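Local atomic coordinates of putative hydroxymethylglutaryl-CoA synthase (Streptococcus mutans, PDB entry 3SQZ), a protein that probably acts as a hydroxymethylglutaryl-CoA synthase, a thiolase-fold acyltransferase that binds coenzyme A. Residues A[107-112]-A[152-157]. Numbering follows the deposited sequence.
Sequences MVILAT and LNYAKL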
loop_
_atom_site.group_PDB
_atom_site.type_symbol
_atom_site.label_atom_id
_atom_site.label_comp_id
_atom_site.label_asym_id
_atom_site.label_seq_id
_atom_site.Cartn_x
_atom_site.Cartn_y
_atom_site.Cartn_z
ATOM N N MET A 107 -4.909 -19.196 -2.818
ATOM C CA MET A 107 -3.703 -18.500 -3.234
ATOM C C MET A 107 -3.511 -17.298 -2.321
ATOM O O MET A 107 -4.460 -16.535 -2.076
ATOM C CB MET A 107 -3.765 -18.087 -4.711
ATOM C CG MET A 107 -2.541 -17.325 -5.164
ATOM S SD MET A 107 -2.187 -17.362 -6.942
ATOM C CE MET A 107 -3.609 -16.493 -7.590
ATOM N N VAL A 108 -2.295 -17.145 -1.806
ATOM C CA VAL A 108 -1.924 -16.029 -0.944
ATOM C C VAL A 108 -0.698 -15.386 -1.574
ATOM O O VAL A 108 0.331 -16.053 -1.760
ATOM C CB VAL A 108 -1.572 -16.523 0.473
ATOM C CG1 VAL A 108 -1.161 -15.346 1.359
ATOM C CG2 VAL A 108 -2.741 -17.292 1.101
ATOM N N ILE A 109 -0.808 -14.113 -1.940
ATOM C CA ILE A 109 0.283 -13.406 -2.596
ATOM C C ILE A 109 0.688 -12.218 -1.736
ATOM O O ILE A 109 -0.152 -11.367 -1.407
ATOM C CB ILE A 109 -0.101 -12.873 -3.993
ATOM C CG1 ILE A 109 -0.732 -13.981 -4.848
ATOM C CG2 ILE A 109 1.118 -12.267 -4.672
ATOM C CD1 ILE A 109 -1.230 -13.497 -6.207
ATOM N N LEU A 110 1.969 -12.143 -1.387
ATOM C CA LEU A 110 2.518 -10.992 -0.682
ATOM C C LEU A 110 3.312 -10.136 -1.653
ATOM O O LEU A 110 4.335 -10.586 -2.178
ATOM C CB LEU A 110 3.426 -11.455 0.456
ATOM C CG LEU A 110 4.209 -10.335 1.156
ATOM C CD1 LEU A 110 3.298 -9.299 1.805
ATOM C CD2 LEU A 110 5.180 -10.928 2.171
ATOM N N ALA A 111 2.825 -8.926 -1.903
ATOM C CA ALA A 111 3.561 -7.914 -2.650
ATOM C C ALA A 111 4.334 -7.064 -1.650
ATOM O O ALA A 111 3.747 -6.548 -0.694
ATOM C CB ALA A 111 2.591 -7.054 -3.445
ATOM N N THR A 112 5.647 -6.955 -1.836
ATOM C CA THR A 112 6.462 -6.203 -0.900
ATOM C C THR A 112 7.803 -5.860 -1.523
ATOM O O THR A 112 8.260 -6.541 -2.447
ATOM C CB THR A 112 6.692 -6.994 0.426
ATOM O OG1 THR A 112 7.324 -6.151 1.391
ATOM C CG2 THR A 112 7.573 -8.230 0.197
ATOM N N LEU A 152 -2.944 -8.497 -7.907
ATOM C CA LEU A 152 -4.375 -8.374 -8.083
ATOM C C LEU A 152 -4.813 -8.933 -9.428
ATOM O O LEU A 152 -5.854 -9.573 -9.537
ATOM C CB LEU A 152 -4.773 -6.908 -7.965
ATOM C CG LEU A 152 -6.239 -6.585 -7.744
ATOM C CD1 LEU A 152 -6.705 -7.223 -6.444
ATOM C CD2 LEU A 152 -6.422 -5.083 -7.683
ATOM N N ASN A 153 -4.024 -8.670 -10.463
ATOM C CA ASN A 153 -4.366 -9.158 -11.784
ATOM C C ASN A 153 -4.343 -10.685 -11.862
ATOM O O ASN A 153 -5.253 -11.301 -12.408
ATOM C CB ASN A 153 -3.442 -8.546 -12.827
ATOM C CG ASN A 153 -3.848 -8.905 -14.228
ATOM O OD1 ASN A 153 -3.232 -9.750 -14.869
ATOM N ND2 ASN A 153 -4.908 -8.272 -14.711
ATOM N N TYR A 154 -3.286 -11.294 -11.336
ATOM C CA TYR A 154 -3.223 -12.748 -11.283
ATOM C C TYR A 154 -4.403 -13.286 -10.457
ATOM O O TYR A 154 -5.066 -14.241 -10.860
ATOM C CB TYR A 154 -1.875 -13.185 -10.711
ATOM C CG TYR A 154 -1.611 -14.681 -10.636
ATOM C CD1 TYR A 154 -2.376 -15.615 -11.342
ATOM C CD2 TYR A 154 -0.562 -15.156 -9.857
ATOM C CE1 TYR A 154 -2.093 -16.986 -11.254
ATOM C CE2 TYR A 154 -0.274 -16.511 -9.769
ATOM C CZ TYR A 154 -1.040 -17.415 -10.459
ATOM O OH TYR A 154 -0.735 -18.761 -10.352
ATOM N N ALA A 155 -4.676 -12.660 -9.315
ATOM C CA ALA A 155 -5.797 -13.077 -8.481
ATOM C C ALA A 155 -7.102 -13.102 -9.277
ATOM O O ALA A 155 -7.878 -14.062 -9.197
ATOM C CB ALA A 155 -5.933 -12.147 -7.286
ATOM N N LYS A 156 -7.341 -12.030 -10.028
ATOM C CA LYS A 156 -8.565 -11.893 -10.796
ATOM C C LYS A 156 -8.689 -13.011 -11.833
ATOM O O LYS A 156 -9.747 -13.622 -11.977
ATOM C CB LYS A 156 -8.580 -10.513 -11.464
ATOM C CG LYS A 156 -9.895 -10.101 -12.083
ATOM C CD LYS A 156 -10.111 -10.716 -13.441
ATOM C CE LYS A 156 -11.374 -10.154 -14.071
ATOM N NZ LYS A 156 -11.595 -10.674 -15.441
ATOM N N LEU A 157 -7.605 -13.279 -12.557
ATOM C CA LEU A 157 -7.640 -14.323 -13.575
ATOM C C LEU A 157 -7.806 -15.714 -12.979
ATOM O O LEU A 157 -8.488 -16.568 -13.547
ATOM C CB LEU A 157 -6.383 -14.279 -14.435
ATOM C CG LEU A 157 -6.208 -12.984 -15.221
ATOM C CD1 LEU A 157 -4.924 -13.030 -16.032
ATOM C CD2 LEU A 157 -7.420 -12.707 -16.107
#
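A Met-aromatic contact between M107 and Y154 helps pack a helix of the thiolase fold onto its sheet. The M107 methyl, CE, stands 3.8 Å above the middle of the Y154 ring, only 2° from the ring normal, a CH-pi contact with the centre of the pi cloud. The sulfur lies over the same face but off the normal, toward the rim, with M107 SD 3.5 Å from Y154 CE2. Methionine suits this place because its long, unbranched chain spans from strand to helix and its polarisable thioether can lie against an aromatic face; Y154 supplies that broad face. The chain runs out extended from the strand, CG anti to the backbone N, and bends at chi3 (65°), which lays the methyl over the ring and brings M107 CE to 4.2 Å from A155 CA. A155 is small enough for the methyl to come this close to its backbone. I109, two residues along on the same side of the strand, has a branched apolar chain long enough to reach the ring: I109 CD1 meets Y154 CD2 at 4.1 Å, the side chains crossing at about a right angle. No hydrogen bond joins the segments. Strand segment 107-111 and helix segment 152-157 run nearly antiparallel, at 167°, their axes 9.9 Å apart at closest approach. Strand 105-111 lies between strands 137-141 and 166-175, and helix 147-161 packs across all three: Y154 also touches R137 and F139, while A155 rests on V167. Toward the N-terminal end of the helix, I109 reaches A151, and A111 meets S147 and A148.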